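Local structure of aromatic-L-amino-acid decarboxylase (Catharanthus roseus, 6EEW) at residues 104-109 against 383-388. The protein catalyses the pyridoxal 5'-phosphate-dependent decarboxylation of L-tryptophan to tryptamine and of 5-hydroxy-L-tryptophan to serotonin, working as a homodimer. Residues are numbered along the deposited sequence; the frame is centred on the assembly and turned at random.
Sequences TVSSAA and RSYGVV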
loop_
_atom_site.group_PDB
_atom_site.type_symbol
_atom_site.label_atom_id
_atom_site.label_comp_id
_atom_site.label_asym_id
_atom_site.label_seq_id
_atom_site.Cartn_x
_atom_site.Cartn_y
_atom_site.Cartn_z
ATOM N N THR A 104 -1.665 14.820 9.111
ATOM C CA THR A 104 -2.875 15.561 9.435
ATOM C C THR A 104 -4.116 14.762 9.061
ATOM O O THR A 104 -4.093 13.944 8.139
ATOM C CB THR A 104 -2.866 16.918 8.734
ATOM O OG1 THR A 104 -2.893 16.731 7.311
ATOM C CG2 THR A 104 -1.603 17.639 9.101
ATOM N N VAL A 105 -5.205 15.001 9.790
ATOM C CA VAL A 105 -6.410 14.188 9.680
ATOM C C VAL A 105 -7.635 15.096 9.704
ATOM O O VAL A 105 -7.537 16.303 9.928
ATOM C CB VAL A 105 -6.500 13.139 10.808
ATOM C CG1 VAL A 105 -5.254 12.242 10.810
ATOM C CG2 VAL A 105 -6.689 13.823 12.166
ATOM N N SER A 106 -8.800 14.492 9.458
ATOM C CA SER A 106 -10.081 15.190 9.470
ATOM C C SER A 106 -11.200 14.158 9.548
ATOM O O SER A 106 -11.092 13.066 8.989
ATOM C CB SER A 106 -10.280 16.055 8.225
ATOM O OG SER A 106 -10.492 15.231 7.084
ATOM N N SER A 107 -12.311 14.543 10.172
ATOM C CA SER A 107 -13.411 13.598 10.291
ATOM C C SER A 107 -13.982 13.213 8.931
ATOM O O SER A 107 -14.401 12.063 8.743
ATOM C CB SER A 107 -14.500 14.163 11.199
ATOM O OG SER A 107 -14.986 15.380 10.704
ATOM N N ALA A 108 -14.006 14.138 7.967
ATOM C CA ALA A 108 -14.479 13.766 6.633
ATOM C C ALA A 108 -13.652 12.616 6.079
ATOM O O ALA A 108 -14.198 11.647 5.526
ATOM C CB ALA A 108 -14.440 14.957 5.679
ATOM N N ALA A 109 -12.331 12.686 6.258
ATOM C CA ALA A 109 -11.468 11.620 5.765
ATOM C C ALA A 109 -11.694 10.329 6.539
ATOM O O ALA A 109 -11.626 9.238 5.968
ATOM C CB ALA A 109 -10.003 12.042 5.846
ATOM N N ARG A 383 -15.108 17.824 -0.882
ATOM C CA ARG A 383 -16.503 18.249 -0.814
ATOM C C ARG A 383 -16.881 18.799 0.560
ATOM O O ARG A 383 -17.708 19.711 0.647
ATOM C CB ARG A 383 -17.435 17.099 -1.186
ATOM C CG ARG A 383 -17.435 16.779 -2.660
ATOM C CD ARG A 383 -18.657 15.948 -3.040
ATOM N NE ARG A 383 -19.890 16.695 -2.874
ATOM C CZ ARG A 383 -21.110 16.181 -3.035
ATOM N NH1 ARG A 383 -21.282 14.898 -3.354
ATOM N NH2 ARG A 383 -22.157 16.953 -2.889
ATOM N N SER A 384 -16.292 18.267 1.634
ATOM C CA SER A 384 -16.752 18.628 2.967
ATOM C C SER A 384 -16.140 19.931 3.460
ATOM O O SER A 384 -16.741 20.607 4.302
ATOM C CB SER A 384 -16.436 17.494 3.939
ATOM O OG SER A 384 -16.820 16.236 3.394
ATOM N N TYR A 385 -14.960 20.302 2.960
ATOM C CA TYR A 385 -14.302 21.516 3.411
ATOM C C TYR A 385 -14.226 22.619 2.367
ATOM O O TYR A 385 -14.354 23.795 2.731
ATOM C CB TYR A 385 -12.900 21.179 3.935
ATOM C CG TYR A 385 -13.009 20.188 5.074
ATOM C CD1 TYR A 385 -13.942 20.383 6.090
ATOM C CD2 TYR A 385 -12.225 19.043 5.124
ATOM C CE1 TYR A 385 -14.073 19.478 7.134
ATOM C CE2 TYR A 385 -12.349 18.135 6.167
ATOM C CZ TYR A 385 -13.269 18.354 7.171
ATOM O OH TYR A 385 -13.401 17.446 8.205
ATOM N N GLY A 386 -14.073 22.303 1.084
ATOM C CA GLY A 386 -13.942 23.369 0.119
ATOM C C GLY A 386 -12.520 23.861 -0.014
ATOM O O GLY A 386 -11.728 23.830 0.943
ATOM N N VAL A 387 -12.194 24.313 -1.226
ATOM C CA VAL A 387 -10.863 24.841 -1.510
ATOM C C VAL A 387 -10.499 25.973 -0.560
ATOM O O VAL A 387 -9.361 26.045 -0.074
ATOM C CB VAL A 387 -10.795 25.298 -2.974
ATOM C CG1 VAL A 387 -9.424 25.856 -3.280
ATOM C CG2 VAL A 387 -11.119 24.110 -3.873
ATOM N N VAL A 388 -11.446 26.868 -0.272
ATOM C CA VAL A 388 -11.128 28.021 0.571
ATOM C C VAL A 388 -10.667 27.552 1.945
ATOM O O VAL A 388 -9.615 27.970 2.439
ATOM C CB VAL A 388 -12.325 28.990 0.660
ATOM C CG1 VAL A 388 -11.983 30.195 1.526
ATOM C CG2 VAL A 388 -12.732 29.485 -0.718
#
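Ser106 OG lies in the plane of the Tyr385 ring, at its edge, 3.6 Å from Tyr385 CE2, and is held there by two hydrogen bonds. Ser106 OG accepts from Ala109 N at 3.2 Å, and it is also hydrogen-bonded to Leu322 O. With chi1 at 71° the hydroxyl folds back between its own backbone N and carbonyl carbon, which brings it over the start of the helix. Ser106 is the N-cap residue of helix 107-119, and its hydroxyl caps Ala109 N. The amides of a helix's first turn lack carbonyl partners four residues back; Ser106 OG serves one of them, and the phenol oxygen offers a weak acceptor to another. Ala108 N donates over 3.4 Å to Tyr385 OH, long but nearly straight, with an N-H...O angle of 166°. In this group II decarboxylase the contact thereby joins the N-terminus of helix 107-119 to the long helix 375-409 at the dimer interface. The methylene of Ser106 presses against the same phenol oxygen, CB to Tyr385 OH being 3.4 Å. Ser107 OG passes 3.6 Å from Tyr385 OH, but its stronger partner is Gln30 of the second subunit. The Ala108 methyl approaches the ring obliquely, its CB 3.8 Å from Tyr385 CE2, and also touches Ser384, whose CB sits over the centre of one face of the tyrosine ring. In the conformer given, Ser384 OG is hydrogen-bonded to Leu380 O. A phenylalanine in place of Tyr385 would probably keep much of the ring packing but leave Ala108 N without its weak acceptor and open a small gap beside Ser106 CB. Phe19 of the second subunit packs edge-to-face with the Tyr385 ring.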